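Protein F2 like fibronectin-binding protein (Streptococcus pneumoniae, PDB 5A0N) probably acts as a surface adhesin of a Gram-positive pathogen, its N-terminal domain using an internal thioester to attach covalently to host molecules. Local coordinates at residues Q104-D107 with T108-R111; E146-R149 with Y150-G153; S110-S113 with Y114-L117; T137-H140 with Q141-Y145. One frame throughout, in Å; residues are numbered along the deposited sequence. Where two conformers were deposited one is given.

Interaction 1. Residues Q104-D107 with T108-R111; sequences QAWD and TFSR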
loop_
_atom_site.group_PDB
_atom_site.type_symbol
_atom_site.label_atom_id
_atom_site.label_comp_id
_atom_site.label_asym_id
_atom_site.label_seq_id
_atom_site.Cartn_x
_atom_site.Cartn_y
_atom_site.Cartn_z
ATOM N N GLN A 104 16.344 -6.065 -4.120
ATOM C CA GLN A 104 15.871 -5.838 -2.778
ATOM C C GLN A 104 14.396 -5.426 -2.701
ATOM O O GLN A 104 13.863 -5.275 -1.590
ATOM C CB GLN A 104 16.726 -4.769 -2.087
ATOM C CG GLN A 104 18.193 -5.181 -1.977
ATOM C CD GLN A 104 19.055 -4.209 -1.164
ATOM O OE1 GLN A 104 18.706 -3.056 -0.930
ATOM N NE2 GLN A 104 20.197 -4.684 -0.713
ATOM N N ALA A 105 13.727 -5.299 -3.845
ATOM C CA ALA A 105 12.365 -4.736 -3.859
ATOM C C ALA A 105 11.363 -5.604 -3.099
ATOM O O ALA A 105 10.509 -5.099 -2.389
ATOM C CB ALA A 105 11.883 -4.513 -5.296
ATOM N N TRP A 106 11.475 -6.924 -3.210
ATOM C CA TRP A 106 10.609 -7.799 -2.425
ATOM C C TRP A 106 10.861 -7.636 -0.939
ATOM O O TRP A 106 9.924 -7.584 -0.137
ATOM C CB TRP A 106 10.846 -9.251 -2.819
ATOM C CG TRP A 106 10.227 -10.279 -1.919
ATOM C CD1 TRP A 106 10.899 -11.167 -1.142
ATOM C CD2 TRP A 106 8.822 -10.551 -1.722
ATOM N NE1 TRP A 106 10.025 -11.987 -0.490
ATOM C CE2 TRP A 106 8.745 -11.649 -0.841
ATOM C CE3 TRP A 106 7.628 -9.980 -2.207
ATOM C CZ2 TRP A 106 7.544 -12.196 -0.451
ATOM C CZ3 TRP A 106 6.456 -10.539 -1.816
ATOM C CH2 TRP A 106 6.420 -11.644 -0.977
ATOM N N ASP A 107 12.131 -7.529 -0.552
ATOM C CA ASP A 107 12.481 -7.417 0.858
ATOM C C ASP A 107 11.844 -6.164 1.471
ATOM O O ASP A 107 11.182 -6.230 2.509
ATOM C CB ASP A 107 14.006 -7.408 1.051
ATOM C CG ASP A 107 14.412 -7.561 2.504
ATOM O OD1 ASP A 107 13.759 -8.305 3.255
ATOM O OD2 ASP A 107 15.402 -6.936 2.928
ATOM N N THR A 108 11.997 -5.027 0.795
ATOM C CA THR A 108 11.453 -3.806 1.376
ATOM C C THR A 108 9.924 -3.768 1.363
ATOM O O THR A 108 9.339 -3.387 2.359
ATOM C CB THR A 108 12.047 -2.516 0.759
ATOM O OG1 THR A 108 11.708 -2.435 -0.624
ATOM C CG2 THR A 108 13.559 -2.482 0.950
ATOM N N PHE A 109 9.305 -4.192 0.264
ATOM C CA PHE A 109 7.848 -4.198 0.220
ATOM C C PHE A 109 7.282 -5.169 1.241
ATOM O O PHE A 109 6.347 -4.861 1.979
ATOM C CB PHE A 109 7.300 -4.559 -1.175
ATOM C CG PHE A 109 5.860 -4.940 -1.103
ATOM C CD1 PHE A 109 4.900 -3.949 -0.919
ATOM C CD2 PHE A 109 5.466 -6.248 -1.082
ATOM C CE1 PHE A 109 3.581 -4.280 -0.673
ATOM C CE2 PHE A 109 4.149 -6.574 -0.880
ATOM C CZ PHE A 109 3.202 -5.586 -0.682
ATOM N N SER A 110 7.823 -6.378 1.294
ATOM C CA SER A 110 7.256 -7.374 2.182
ATOM C C SER A 110 7.464 -6.982 3.640
ATOM O O SER A 110 6.583 -7.218 4.481
ATOM C CB SER A 110 7.803 -8.774 1.879
ATOM O OG SER A 110 9.199 -8.870 2.116
ATOM N N ARG A 111 8.604 -6.370 3.964
ATOM C CA ARG A 111 8.835 -5.863 5.319
ATOM C C ARG A 111 7.908 -4.692 5.686
ATOM O O ARG A 111 7.312 -4.678 6.757
ATOM C CB ARG A 111 10.288 -5.428 5.475
ATOM C CG ARG A 111 11.234 -6.604 5.605
ATOM C CD ARG A 111 12.709 -6.178 5.653
ATOM N NE ARG A 111 13.557 -7.324 5.973
ATOM C CZ ARG A 111 13.619 -7.855 7.180
ATOM N NH1 ARG A 111 13.133 -7.237 8.251
ATOM N NH2 ARG A 111 14.240 -8.998 7.341
#

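Interaction 2. Residues E146-R149 with Y150-G153; sequences EIWR and YTDG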
loop_
_atom_site.group_PDB
_atom_site.type_symbol
_atom_site.label_atom_id
_atom_site.label_comp_id
_atom_site.label_asym_id
_atom_site.label_seq_id
_atom_site.Cartn_x
_atom_site.Cartn_y
_atom_site.Cartn_z
ATOM N N GLU A 146 7.393 5.241 2.285
ATOM C CA GLU A 146 8.627 4.484 2.347
ATOM C C GLU A 146 8.655 3.345 1.335
ATOM O O GLU A 146 9.722 3.053 0.784
ATOM C CB GLU A 146 8.932 4.031 3.763
ATOM C CG GLU A 146 10.430 3.774 4.016
ATOM C CD GLU A 146 11.321 5.004 4.004
ATOM O OE1 GLU A 146 10.858 6.092 3.586
ATOM O OE2 GLU A 146 12.491 4.886 4.424
ATOM N N ILE A 147 7.498 2.756 1.014
ATOM C CA ILE A 147 7.459 1.817 -0.097
ATOM C C ILE A 147 7.924 2.491 -1.378
ATOM O O ILE A 147 8.729 1.916 -2.130
ATOM C CB ILE A 147 6.069 1.159 -0.211
ATOM C CG1 ILE A 147 5.915 0.178 0.949
ATOM C CG2 ILE A 147 5.828 0.515 -1.573
ATOM C CD1 ILE A 147 4.515 -0.402 1.117
ATOM N N TRP A 148 7.440 3.708 -1.626
ATOM C CA TRP A 148 7.807 4.469 -2.820
ATOM C C TRP A 148 9.269 4.920 -2.827
ATOM O O TRP A 148 9.830 5.143 -3.900
ATOM C CB TRP A 148 6.895 5.697 -2.980
ATOM C CG TRP A 148 5.523 5.377 -3.412
ATOM C CD1 TRP A 148 5.118 4.336 -4.167
ATOM C CD2 TRP A 148 4.347 6.170 -3.147
ATOM N NE1 TRP A 148 3.753 4.436 -4.424
ATOM C CE2 TRP A 148 3.259 5.546 -3.776
ATOM C CE3 TRP A 148 4.114 7.332 -2.415
ATOM C CZ2 TRP A 148 1.957 6.064 -3.717
ATOM C CZ3 TRP A 148 2.839 7.802 -2.312
ATOM C CH2 TRP A 148 1.772 7.183 -2.966
ATOM N N ARG A 149 9.905 5.014 -1.669
ATOM C CA ARG A 149 11.358 5.240 -1.644
ATOM C C ARG A 149 12.045 4.155 -2.451
ATOM O O ARG A 149 12.978 4.438 -3.202
ATOM C CB ARG A 149 11.863 5.223 -0.201
ATOM C CG ARG A 149 13.378 5.324 -0.084
ATOM C CD ARG A 149 13.827 5.351 1.353
ATOM N NE ARG A 149 15.272 5.386 1.463
ATOM C CZ ARG A 149 15.924 5.299 2.613
ATOM N NH1 ARG A 149 15.278 5.280 3.750
ATOM N NH2 ARG A 149 17.254 5.296 2.627
ATOM N N TYR A 150 11.565 2.928 -2.301
ATOM C CA TYR A 150 12.167 1.768 -2.953
ATOM C C TYR A 150 11.600 1.413 -4.310
ATOM O O TYR A 150 12.334 0.875 -5.136
ATOM C CB TYR A 150 12.159 0.590 -1.970
ATOM C CG TYR A 150 12.885 0.925 -0.686
ATOM C CD1 TYR A 150 14.253 1.118 -0.696
ATOM C CD2 TYR A 150 12.220 1.069 0.520
ATOM C CE1 TYR A 150 14.923 1.443 0.448
ATOM C CE2 TYR A 150 12.874 1.396 1.686
ATOM C CZ TYR A 150 14.231 1.597 1.657
ATOM O OH TYR A 150 14.941 1.933 2.805
ATOM N N THR A 151 10.312 1.702 -4.595
ATOM C CA THR A 151 9.786 1.438 -5.912
ATOM C C THR A 151 10.170 2.520 -6.910
ATOM O O THR A 151 10.289 2.241 -8.097
ATOM C CB THR A 151 8.262 1.255 -5.927
ATOM O OG1 THR A 151 7.652 2.452 -5.441
ATOM C CG2 THR A 151 7.823 0.080 -5.076
ATOM N N ASP A 152 10.324 3.751 -6.421
ATOM C CA ASP A 152 10.387 4.928 -7.279
ATOM C C ASP A 152 11.457 5.965 -6.895
ATOM O O ASP A 152 11.545 7.031 -7.505
ATOM C CB ASP A 152 8.996 5.617 -7.360
ATOM C CG ASP A 152 8.012 4.798 -8.124
ATOM O OD1 ASP A 152 8.124 4.798 -9.371
ATOM O OD2 ASP A 152 7.151 4.148 -7.511
ATOM N N GLY A 153 12.239 5.682 -5.864
ATOM C CA GLY A 153 13.245 6.633 -5.406
ATOM C C GLY A 153 12.686 7.833 -4.659
ATOM O O GLY A 153 13.377 8.818 -4.490
HETATM O O HOH W 1 13.547 2.472 4.960
#

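Interaction 3. Residues S110-S113 with Y114-L117; sequences SRLS and YMYL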
loop_
_atom_site.group_PDB
_atom_site.type_symbol
_atom_site.label_atom_id
_atom_site.label_comp_id
_atom_site.label_asym_id
_atom_site.label_seq_id
_atom_site.Cartn_x
_atom_site.Cartn_y
_atom_site.Cartn_z
ATOM N N SER A 110 7.823 -6.378 1.294
ATOM C CA SER A 110 7.256 -7.374 2.182
ATOM C C SER A 110 7.464 -6.982 3.640
ATOM O O SER A 110 6.583 -7.218 4.481
ATOM C CB SER A 110 7.803 -8.774 1.879
ATOM O OG SER A 110 9.199 -8.870 2.116
ATOM N N ARG A 111 8.604 -6.370 3.964
ATOM C CA ARG A 111 8.835 -5.863 5.319
ATOM C C ARG A 111 7.908 -4.692 5.686
ATOM O O ARG A 111 7.312 -4.678 6.757
ATOM C CB ARG A 111 10.288 -5.428 5.475
ATOM C CG ARG A 111 11.234 -6.604 5.605
ATOM C CD ARG A 111 12.709 -6.178 5.653
ATOM N NE ARG A 111 13.557 -7.324 5.973
ATOM C CZ ARG A 111 13.619 -7.855 7.180
ATOM N NH1 ARG A 111 13.133 -7.237 8.251
ATOM N NH2 ARG A 111 14.240 -8.998 7.341
ATOM N N LEU A 112 7.805 -3.716 4.803
ATOM C CA LEU A 112 7.059 -2.515 5.121
ATOM C C LEU A 112 5.554 -2.830 5.245
ATOM O O LEU A 112 4.894 -2.347 6.166
ATOM C CB LEU A 112 7.327 -1.443 4.066
ATOM C CG LEU A 112 8.712 -0.786 4.180
ATOM C CD1 LEU A 112 9.080 -0.076 2.903
ATOM C CD2 LEU A 112 8.766 0.136 5.378
ATOM N N SER A 113 5.017 -3.613 4.319
ATOM C CA SER A 113 3.624 -4.018 4.420
ATOM C C SER A 113 3.370 -4.838 5.676
ATOM O O SER A 113 2.332 -4.650 6.342
ATOM C CB SER A 113 3.156 -4.696 3.142
ATOM O OG SER A 113 3.868 -5.893 2.891
ATOM N N TYR A 114 4.307 -5.711 6.047
ATOM C CA TYR A 114 4.166 -6.448 7.300
ATOM C C TYR A 114 4.223 -5.527 8.513
ATOM O O TYR A 114 3.545 -5.778 9.514
ATOM C CB TYR A 114 5.251 -7.522 7.377
ATOM C CG TYR A 114 5.286 -8.342 8.642
ATOM C CD1 TYR A 114 4.315 -9.281 8.923
ATOM C CD2 TYR A 114 6.310 -8.182 9.555
ATOM C CE1 TYR A 114 4.386 -10.057 10.082
ATOM C CE2 TYR A 114 6.380 -8.931 10.687
ATOM C CZ TYR A 114 5.445 -9.888 10.946
ATOM O OH TYR A 114 5.582 -10.615 12.105
ATOM N N MET A 115 4.999 -4.465 8.441
ATOM C CA MET A 115 5.022 -3.549 9.552
ATOM C C MET A 115 3.660 -2.850 9.744
ATOM O O MET A 115 3.272 -2.591 10.871
ATOM C CB MET A 115 6.173 -2.566 9.389
ATOM C CG MET A 115 7.540 -3.232 9.455
ATOM S SD MET A 115 8.904 -2.242 8.789
ATOM C CE MET A 115 9.311 -1.199 10.202
ATOM N N TYR A 116 2.902 -2.627 8.666
ATOM C CA TYR A 116 1.558 -2.133 8.788
ATOM C C TYR A 116 0.626 -3.211 9.349
ATOM O O TYR A 116 -0.202 -2.934 10.237
ATOM C CB TYR A 116 1.018 -1.613 7.428
ATOM C CG TYR A 116 -0.320 -0.949 7.591
ATOM C CD1 TYR A 116 -0.404 0.304 8.119
ATOM C CD2 TYR A 116 -1.475 -1.630 7.305
ATOM C CE1 TYR A 116 -1.626 0.903 8.391
ATOM C CE2 TYR A 116 -2.712 -1.071 7.584
ATOM C CZ TYR A 116 -2.782 0.206 8.113
ATOM O OH TYR A 116 -4.053 0.745 8.375
ATOM N N LEU A 117 0.715 -4.434 8.826
ATOM C CA LEU A 117 -0.151 -5.516 9.280
ATOM C C LEU A 117 0.041 -5.869 10.748
ATOM O O LEU A 117 -0.938 -6.092 11.460
ATOM C CB LEU A 117 0.108 -6.779 8.441
ATOM C CG LEU A 117 -0.733 -8.009 8.764
ATOM C CD1 LEU A 117 -2.183 -7.855 8.289
ATOM C CD2 LEU A 117 -0.129 -9.272 8.167
#

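Interaction 4. Residues T137-H140 with Q141-Y145; sequences TYFH and QVIQY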
loop_
_atom_site.group_PDB
_atom_site.type_symbol
_atom_site.label_atom_id
_atom_site.label_comp_id
_atom_site.label_asym_id
_atom_site.label_seq_id
_atom_site.Cartn_x
_atom_site.Cartn_y
_atom_site.Cartn_z
ATOM N N THR A 137 -4.861 5.305 9.477
ATOM C CA THR A 137 -4.592 5.944 8.181
ATOM C C THR A 137 -3.250 6.649 8.156
ATOM O O THR A 137 -2.560 6.602 7.138
ATOM C CB THR A 137 -5.710 6.936 7.790
ATOM O OG1 THR A 137 -5.809 7.957 8.783
ATOM C CG2 THR A 137 -7.057 6.215 7.601
ATOM N N TYR A 138 -2.876 7.331 9.238
ATOM C CA TYR A 138 -1.639 8.123 9.208
ATOM C C TYR A 138 -0.385 7.216 9.123
ATOM O O TYR A 138 0.595 7.577 8.488
ATOM C CB TYR A 138 -1.547 9.096 10.398
ATOM C CG TYR A 138 -2.419 10.338 10.238
ATOM C CD1 TYR A 138 -3.796 10.280 10.357
ATOM C CD2 TYR A 138 -1.865 11.563 9.945
ATOM C CE1 TYR A 138 -4.563 11.402 10.210
ATOM C CE2 TYR A 138 -2.657 12.686 9.801
ATOM C CZ TYR A 138 -3.993 12.591 9.935
ATOM O OH TYR A 138 -4.767 13.718 9.791
ATOM N N PHE A 139 -0.441 6.034 9.730
ATOM C CA PHE A 139 0.676 5.081 9.599
ATOM C C PHE A 139 0.681 4.453 8.206
ATOM O O PHE A 139 1.739 4.192 7.649
ATOM C CB PHE A 139 0.619 4.006 10.683
ATOM C CG PHE A 139 1.856 3.135 10.786
ATOM C CD1 PHE A 139 3.136 3.683 10.828
ATOM C CD2 PHE A 139 1.737 1.753 10.908
ATOM C CE1 PHE A 139 4.249 2.875 10.984
ATOM C CE2 PHE A 139 2.864 0.961 11.065
ATOM C CZ PHE A 139 4.099 1.528 11.105
ATOM N N HIS A 140 -0.511 4.176 7.646
ATOM C CA HIS A 140 -0.561 3.689 6.261
ATOM C C HIS A 140 0.204 4.660 5.359
ATOM O O HIS A 140 1.007 4.249 4.521
ATOM C CB HIS A 140 -2.013 3.546 5.784
ATOM C CG HIS A 140 -2.112 2.973 4.412
ATOM N ND1 HIS A 140 -1.920 3.715 3.274
ATOM C CD2 HIS A 140 -2.374 1.704 4.005
ATOM C CE1 HIS A 140 -2.054 2.928 2.223
ATOM N NE2 HIS A 140 -2.322 1.705 2.634
ATOM N N GLN A 141 -0.051 5.957 5.530
ATOM C CA GLN A 141 0.520 6.939 4.628
ATOM C C GLN A 141 2.056 6.955 4.724
ATOM O O GLN A 141 2.720 7.036 3.696
ATOM C CB GLN A 141 -0.060 8.316 4.918
ATOM C CG GLN A 141 0.398 9.376 3.945
ATOM C CD GLN A 141 -0.237 10.716 4.177
ATOM O OE1 GLN A 141 -0.426 11.124 5.318
ATOM N NE2 GLN A 141 -0.657 11.370 3.086
ATOM N N VAL A 142 2.638 6.915 5.931
ATOM C CA VAL A 142 4.119 6.909 5.993
ATOM C C VAL A 142 4.714 5.614 5.478
ATOM O O VAL A 142 5.749 5.637 4.807
ATOM C CB VAL A 142 4.714 7.276 7.367
ATOM C CG1 VAL A 142 4.484 8.747 7.633
ATOM C CG2 VAL A 142 4.180 6.388 8.493
ATOM N N ILE A 143 4.075 4.489 5.753
ATOM C CA ILE A 143 4.518 3.228 5.160
ATOM C C ILE A 143 4.478 3.328 3.627
ATOM O O ILE A 143 5.418 2.892 2.940
ATOM C CB ILE A 143 3.682 2.040 5.676
ATOM C CG1 ILE A 143 3.973 1.781 7.155
ATOM C CG2 ILE A 143 3.909 0.815 4.815
ATOM C CD1 ILE A 143 5.302 1.089 7.447
ATOM N N GLN A 144 3.418 3.914 3.079
ATOM C CA GLN A 144 3.299 4.049 1.641
ATOM C C GLN A 144 4.444 4.873 1.056
ATOM O O GLN A 144 4.976 4.526 0.004
ATOM C CB GLN A 144 1.952 4.653 1.285
ATOM C CG GLN A 144 1.755 4.922 -0.207
ATOM C CD GLN A 144 1.654 3.672 -1.019
ATOM O OE1 GLN A 144 0.552 3.140 -1.229
ATOM N NE2 GLN A 144 2.787 3.210 -1.542
ATOM N N TYR A 145 4.761 6.002 1.658
ATOM C CA TYR A 145 5.872 6.817 1.169
ATOM C C TYR A 145 7.183 6.046 1.245
ATOM O O TYR A 145 8.012 6.171 0.320
ATOM C CB TYR A 145 5.967 8.191 1.845
ATOM C CG TYR A 145 4.966 9.153 1.254
ATOM C CD1 TYR A 145 5.188 9.704 -0.007
ATOM C CD2 TYR A 145 3.783 9.480 1.917
ATOM C CE1 TYR A 145 4.240 10.544 -0.603
ATOM C CE2 TYR A 145 2.840 10.315 1.321
ATOM C CZ TYR A 145 3.072 10.832 0.065
ATOM O OH TYR A 145 2.152 11.625 -0.563
#

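Interaction 1. Residues Q104-D107 with T108-R111
The indole of Trp-106 carries Ser-110 on one face, with Ser-110 CB 4.0 Å from the centroid of the six-membered ring of Trp-106 and almost on its normal, a CH-pi contact one turn along helix 105-118. The ring of Phe-109 meets the indole more loosely, Trp-106 CE3 lying near the plane of the phenyl at its edge, 4.5 Å from Phe-109 CD2. The third flat group, the guanidinium of Arg-111, takes a carboxylate at its edge: Arg-111 NE lies 2.9 Å from Asp-107 OD1 in an i to i+4 salt bridge. The carboxylate and guanidinium planes stand 83° apart; NE meets OD1 on its syn side but out of the carboxylate plane, and the N-H...O angle is bent, 135°.

Ser-110 turns its hydroxyl back over its own helix, OG lying between the backbone N and the carbonyl carbon (chi1 64°). From there Ser-110 OG donates to Trp-106 O at 2.7 Å, while Ser-110 N reaches the same Trp-106 O at 2.8 Å from the other face of the carbonyl. A small residue suits this place: CB rests directly over the six-membered ring while the short hydroxyl still reaches Trp-106 O. Tyr-190 bonds to Ser-110 OG, Tyr-195 meets the indole edge-to-face, and Phe-109 stacks on Tyr-86.

Two donors thus hold Trp-106 O, and a buried hydroxyl is satisfied within the helix as well as beyond it. The carboxylate of Asp-107 probably steadies the charge of Arg-111, whose guanidinium also makes a cation-pi contact with Phe-186.

Interaction 2. Residues E146-R149 with Y150-G153
The C-terminal end of helix 132-152 is built here, with Arg-149 lying flat along the ring of Tyr-150 and Gly-153 turning the chain out of the helix. The arginine is fully extended, its CG anti to the backbone N (chi1 175°), and runs beside the tyrosine in the same direction. Arg-149 CG sits over the centre of the Tyr-150 ring, 4.1 Å from its centroid, in a CH-pi contact; farther out, Arg-149 CD is 3.8 Å from Tyr-150 CZ. The guanidinium and phenol planes differ by only 17°, and the hydroxyl oxygen ends over one face of the guanidinium, near its rim.

Glu-146 closes the outer end of this pair. Its OE2 accepts from Arg-149 NH1 at 2.9 Å in a salt bridge, and a water lying at the edge of the phenol, in its plane, links Glu-146 OE2 (2.7 Å) to Tyr-150 OH (2.6 Å). Arg-180 adds a second salt bridge to that oxygen, so the carboxylate is probably held ionised between two arginines.

On another side of the helix Thr-151 OG1 comes up to the edge of the indole, 3.4 Å from Trp-148 CD1, and donates to Asp-152 OD2 at 2.7 Å. Asn-59 N bonds to the same carboxylate oxygen, tying the helix end to a loop.

Gly-153 N makes a weak bond to Arg-149 O. Its positive phi (74°), which costs glycine little, makes it the kind of glycine that commonly follows the last turn of an alpha helix.

Interaction 3. Residues S110-S113 with Y114-L117
Leu-112 and Met-115 slant across one another at one turn's separation, a terminal methyl of the leucine meeting the methionine sulfur, Leu-112 CD2 4.2 Å from Met-115 SD in the modelled conformer, one of two, so the contact is tentative. Tyr-114 and Tyr-116 instead swing away from the preceding turn, both with CG anti to the backbone N (chi1 177° for Tyr-114). Only the base of Tyr-114 presses back, its CB 3.2 Å from Ser-110 O. Its ring is thereby directed to Leu-193 and Tyr-195 of strand 193-200, while that of Tyr-116 stacks on Phe-6 and its hydroxyl bonds to Arg-136 O.

Ser-113 is small enough to face Tyr-195 and Val-214 on the sheet, and its OG turns back to Phe-109 O, which satisfies a buried hydroxyl within the helix.

Beneath the side chains the i to i+4 backbone bonds run unbroken. Met-115 N bonds to Arg-111 O at 2.9 Å, and Leu-117 N to Ser-113 O at 3.0 Å. Tyr-114 N approaches Ser-110 O from above the carbonyl plane, and Tyr-195 OH supplies that oxygen with a further bond.

Leucine looking to helix 132-152 and serine, tyrosine and leucine looking to the strands are the pattern of a buried helix packed between a second helix and a beta-sheet.

Interaction 4. Residues T137-H140 with Q141-Y145
Phe-139 leans its ring forward along the helix with CG anti to the backbone N (chi1 -169°), whereas Ile-143 sets CG1 beside its own N and bends again at chi2 (-76°), folding back over the phenyl. Ile-143 CG1 then stands over the middle of the Phe-139 ring, 4.0 Å from its centroid, a CH-pi contact, and the terminal methyl Ile-143 CD1 reaches Phe-139 CZ at 3.9 Å. The two residues suit a buried i to i+4 pair: the ring offers a broad face to the CG1-CD1 arm of isoleucine, while the other isoleucine branch, CG2, is turned to helix 105-118. Val-142 has two modelled positions; in one of them its CG2 lies 3.7 Å from Phe-139 CD1.

The backbone beneath is firm: Ile-143 N bonds to Phe-139 O at 3.0 Å, nearly straight at 170°, and Gln-144 N to His-140 O at 2.8 Å. His-140 and Gln-144 lie on another side, with His-140 CE1 and Gln-144 OE1 4.3 Å apart. Their polar ends are bonded to the neighbouring strands and the residues beside them, His-140 to Tyr-36 OH and Ala-54 O, Gln-144 to Cys-56 N. As the only cysteine of the chain, Cys-56 is probably the one that forms the thioester.

Phe-139 and Ile-143 pack toward helices 105-118, 123-128 and 170-182, while His-140 and Gln-144 look to strands 35-36 and 55-56.

Four local contacts describe two neighbouring helices: interactions 1 and 3 follow each other along helix 105-118 and share Ser-110 and Arg-111, while interactions 4 and 2 follow each other along helix 132-152. The helices meet along their length. Leu-112 of interaction 3 packs on Ile-147 of interaction 2, and Tyr-116, one turn further on, lies against His-140 and Phe-139 of interaction 4; Thr-108 of interaction 1 touches Tyr-150. Interactions 1, 3 and 4 are mainly buried; interaction 4 has the larger apolar cluster, while interaction 3 is mostly backbone bonds with side chains sent to neighbouring elements. Interaction 2, partly buried at a helix end, relies on charges, a water and a glycine, whereas interaction 1 combines an aromatic interior with a salt bridge nearer solvent.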